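Local structure of Polyphosphate:AMP phosphotransferase (5O6M) at residues K144-I149 against E211-E216. The protein transfers phosphate from inorganic polyphosphate to nucleotides, converting AMP to ADP and ADP to ATP. The protein carries 1 engineered substitution. Residues are numbered along the deposited sequence; the frame is centred on the assembly and turned at random.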
ATOM      1  N   LYS D 144      14.001  -4.204 -23.814  1.00 52.98           N
ATOM      2  CA  LYS D 144      12.852  -3.333 -24.018  1.00 50.01           C
ATOM      3  C   LYS D 144      12.691  -2.323 -22.892  1.00 53.01           C
ATOM      4  O   LYS D 144      11.918  -1.369 -23.034  1.00 46.39           O
ATOM      5  CB  LYS D 144      11.570  -4.149 -24.160  1.00 55.00           C
ATOM      6  CG  LYS D 144      11.666  -5.267 -25.176  1.00 68.17           C
ATOM      7  CD  LYS D 144      10.392  -5.326 -25.997  1.00 60.79           C
ATOM      8  CE  LYS D 144      10.315  -6.563 -26.863  1.00 70.49           C
ATOM      9  NZ  LYS D 144      10.151  -7.771 -26.015  1.00 78.88           N
ATOM     10  N   ARG D 145      13.387  -2.521 -21.774  1.00 52.75           N
ATOM     11  CA  ARG D 145      13.153  -1.708 -20.591  1.00 50.23           C
ATOM     12  C   ARG D 145      13.756  -0.313 -20.690  1.00 40.44           C
ATOM     13  O   ARG D 145      13.280   0.592 -20.001  1.00 48.36           O
ATOM     14  CB  ARG D 145      13.684  -2.439 -19.359  1.00 48.90           C
ATOM     15  CG  ARG D 145      12.892  -3.709 -19.081  1.00 52.06           C
ATOM     16  CD  ARG D 145      13.425  -4.502 -17.909  1.00 52.78           C
ATOM     17  NE  ARG D 145      12.538  -5.625 -17.612  1.00 55.25           N
ATOM     18  CZ  ARG D 145      12.713  -6.473 -16.603  1.00 49.82           C
ATOM     19  NH1 ARG D 145      13.750  -6.328 -15.789  1.00 49.80           N
ATOM     20  NH2 ARG D 145      11.851  -7.463 -16.411  1.00 46.44           N
ATOM     21  N   TYR D 146      14.769  -0.102 -21.535  1.00 50.95           N
ATOM     22  CA  TYR D 146      15.276   1.256 -21.723  1.00 45.69           C
ATOM     23  C   TYR D 146      14.171   2.163 -22.238  1.00 53.59           C
ATOM     24  O   TYR D 146      14.030   3.309 -21.793  1.00 54.87           O
ATOM     25  CB  TYR D 146      16.458   1.255 -22.693  1.00 45.61           C
ATOM     26  CG  TYR D 146      17.609   0.375 -22.261  1.00 57.69           C
ATOM     27  CD1 TYR D 146      18.369   0.689 -21.141  1.00 43.81           C
ATOM     28  CD2 TYR D 146      17.926  -0.781 -22.967  1.00 48.43           C
ATOM     29  CE1 TYR D 146      19.418  -0.119 -20.743  1.00 55.06           C
ATOM     30  CE2 TYR D 146      18.971  -1.594 -22.575  1.00 46.56           C
ATOM     31  CZ  TYR D 146      19.714  -1.260 -21.465  1.00 58.50           C
ATOM     32  OH  TYR D 146      20.756  -2.069 -21.075  1.00 60.54           O
ATOM     33  N   ARG D 147      13.361   1.653 -23.164  1.00 45.95           N
ATOM     34  CA  ARG D 147      12.221   2.410 -23.663  1.00 50.94           C
ATOM     35  C   ARG D 147      11.201   2.654 -22.561  1.00 52.92           C
ATOM     36  O   ARG D 147      10.771   3.793 -22.339  1.00 47.67           O
ATOM     37  CB  ARG D 147      11.579   1.654 -24.825  1.00 52.19           C
ATOM     38  CG  ARG D 147      10.195   2.142 -25.179  1.00 58.92           C
ATOM     39  CD  ARG D 147      10.141   2.777 -26.539  1.00 58.67           C
ATOM     40  NE  ARG D 147       8.789   2.704 -27.078  1.00 66.51           N
ATOM     41  CZ  ARG D 147       8.343   3.452 -28.081  1.00 77.04           C
ATOM     42  NH1 ARG D 147       7.091   3.322 -28.497  1.00 69.98           N
ATOM     43  NH2 ARG D 147       9.145   4.342 -28.655  1.00 73.27           N
ATOM     44  N   HIS D 148      10.814   1.591 -21.848  1.00 45.33           N
ATOM     45  CA  HIS D 148       9.885   1.717 -20.730  1.00 46.36           C
ATOM     46  C   HIS D 148      10.295   2.845 -19.794  1.00 44.72           C
ATOM     47  O   HIS D 148       9.462   3.648 -19.360  1.00 47.40           O
ATOM     48  CB  HIS D 148       9.825   0.403 -19.949  1.00 42.28           C
ATOM     49  CG  HIS D 148       9.459  -0.786 -20.778  1.00 53.20           C
ATOM     50  ND1 HIS D 148       9.646  -2.079 -20.339  1.00 54.41           N
ATOM     51  CD2 HIS D 148       8.906  -0.880 -22.010  1.00 45.85           C
ATOM     52  CE1 HIS D 148       9.229  -2.920 -21.269  1.00 44.25           C
ATOM     53  NE2 HIS D 148       8.778  -2.219 -22.293  1.00 45.94           N
ATOM     54  N   ILE D 149      11.583   2.903 -19.459  1.00 44.77           N
ATOM     55  CA  ILE D 149      12.060   3.844 -18.452  1.00 46.96           C
ATOM     56  C   ILE D 149      12.026   5.272 -18.979  1.00 47.91           C
ATOM     57  O   ILE D 149      11.581   6.193 -18.283  1.00 46.75           O
ATOM     58  CB  ILE D 149      13.467   3.441 -17.980  1.00 40.77           C
ATOM     59  CG1 ILE D 149      13.393   2.118 -17.214  1.00 45.40           C
ATOM     60  CG2 ILE D 149      14.102   4.551 -17.145  1.00 41.71           C
ATOM     61  CD1 ILE D 149      14.733   1.588 -16.754  1.00 50.98           C
ATOM     62  N   GLU D 211      26.900   2.155 -18.499  1.00 56.05           N
ATOM     63  CA  GLU D 211      27.044   3.001 -19.679  1.00 57.22           C
ATOM     64  C   GLU D 211      25.843   2.848 -20.606  1.00 51.13           C
ATOM     65  O   GLU D 211      25.337   3.837 -21.149  1.00 51.06           O
ATOM     66  CB  GLU D 211      28.347   2.683 -20.411  1.00 53.25           C
ATOM     67  CG  GLU D 211      28.578   3.566 -21.632  1.00 71.99           C
ATOM     68  CD  GLU D 211      29.928   3.339 -22.286  1.00 74.14           C
ATOM     69  OE1 GLU D 211      30.006   2.540 -23.243  1.00 67.31           O
ATOM     70  OE2 GLU D 211      30.913   3.962 -21.833  1.00 74.87           O
ATOM     71  N   ALA D 212      25.383   1.613 -20.808  1.00 48.82           N
ATOM     72  CA  ALA D 212      24.208   1.392 -21.645  1.00 63.71           C
ATOM     73  C   ALA D 212      22.982   2.065 -21.042  1.00 58.30           C
ATOM     74  O   ALA D 212      22.241   2.773 -21.734  1.00 54.74           O
ATOM     75  CB  ALA D 212      23.971  -0.107 -21.828  1.00 55.94           C
ATOM     76  N   ALA D 213      22.746   1.842 -19.747  1.00 57.85           N
ATOM     77  CA  ALA D 213      21.596   2.448 -19.084  1.00 51.17           C
ATOM     78  C   ALA D 213      21.662   3.968 -19.151  1.00 51.04           C
ATOM     79  O   ALA D 213      20.673   4.631 -19.487  1.00 57.24           O
ATOM     80  CB  ALA D 213      21.520   1.975 -17.633  1.00 50.20           C
ATOM     81  N   ILE D 214      22.830   4.542 -18.854  1.00 53.07           N
ATOM     82  CA  ILE D 214      22.945   5.997 -18.828  1.00 49.72           C
ATOM     83  C   ILE D 214      22.779   6.576 -20.226  1.00 48.38           C
ATOM     84  O   ILE D 214      22.064   7.566 -20.419  1.00 52.04           O
ATOM     85  CB  ILE D 214      24.280   6.413 -18.187  1.00 52.47           C
ATOM     86  CG1 ILE D 214      24.256   6.095 -16.687  1.00 50.02           C
ATOM     87  CG2 ILE D 214      24.561   7.887 -18.449  1.00 46.40           C
ATOM     88  CD1 ILE D 214      25.602   6.176 -16.007  1.00 43.00           C
ATOM     89  N   ARG D 215      23.434   5.972 -21.219  1.00 51.95           N
ATOM     90  CA  ARG D 215      23.286   6.424 -22.600  1.00 54.17           C
ATOM     91  C   ARG D 215      21.842   6.301 -23.085  1.00 58.45           C
ATOM     92  O   ARG D 215      21.353   7.163 -23.826  1.00 49.92           O
ATOM     93  CB  ARG D 215      24.248   5.648 -23.502  1.00 56.16           C
ATOM     94  CG  ARG D 215      24.174   6.005 -24.975  1.00 66.85           C
ATOM     95  CD  ARG D 215      25.040   5.072 -25.819  1.00 66.43           C
ATOM     96  NE  ARG D 215      25.095   3.701 -25.314  1.00 67.85           N
ATOM     97  CZ  ARG D 215      24.298   2.714 -25.711  1.00 73.94           C
ATOM     98  NH1 ARG D 215      24.439   1.502 -25.190  1.00 72.78           N
ATOM     99  NH2 ARG D 215      23.359   2.934 -26.623  1.00 80.06           N
ATOM    100  N   GLU D 216      21.140   5.242 -22.672  1.00 51.05           N
ATOM    101  CA  GLU D 216      19.795   4.993 -23.190  1.00 56.12           C
ATOM    102  C   GLU D 216      18.738   5.873 -22.534  1.00 54.11           C
ATOM    103  O   GLU D 216      17.704   6.144 -23.153  1.00 53.15           O
ATOM    104  CB  GLU D 216      19.408   3.521 -23.003  1.00 57.58           C
ATOM    105  CG  GLU D 216      20.070   2.549 -23.971  1.00 63.17           C
ATOM    106  CD  GLU D 216      19.480   2.617 -25.372  1.00 70.71           C
ATOM    107  OE1 GLU D 216      18.334   3.097 -25.518  1.00 71.88           O
ATOM    108  OE2 GLU D 216      20.158   2.181 -26.328  1.00 80.49           O
TER
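In the P-loop kinase fold of the PPK2 family, Tyr146 of helix 145-158 reaches across to helix 203-217 and lies along Ala212, Ala213 and Glu216. The axes of the two short segments come no closer than 10.2 Å and cross at -43°, a gap a tyrosine can span where the opposite helix offers small residues. Tyr146 has CG anti to its carbonyl carbon (chi1 -58°), which carries the ring over the last turn of the other helix. There the aliphatic part of Glu216 meets it: CB sits 3.5 Å from Tyr146 CD1, and CG lies over one ring face, 3.9 Å from the centroid and 21° off the normal, a CH-pi contact. The two side chains cross at about a right angle. Glu216 suits this place because its methylenes pack on the ring while its carboxylate, turned aside by the bend at chi2, remains available to cations. OE1 forms a salt bridge with Arg150, one helical turn beyond Tyr146, and Glu216 OE2 lies 3.3 Å from Arg215 NH2 in a salt bridge whose hydrogen bond is weak; Arg215 in turn pairs through NH1 with a bound phosphate ion, probably from the crystallisation liquor. Further along the ring, the alanines bring the helix backbone close, with Tyr146 CE1 3.8 Å from Ala213 CA. The phenol suits the far end, since its hydroxyl has a weak hydrogen bond to Arg132 of helix 130-133, a residue that the Ala212 side chain also touches. Beside that polar end, the methyl CB of Ala212 rests 3.8 Å from Tyr146 OH.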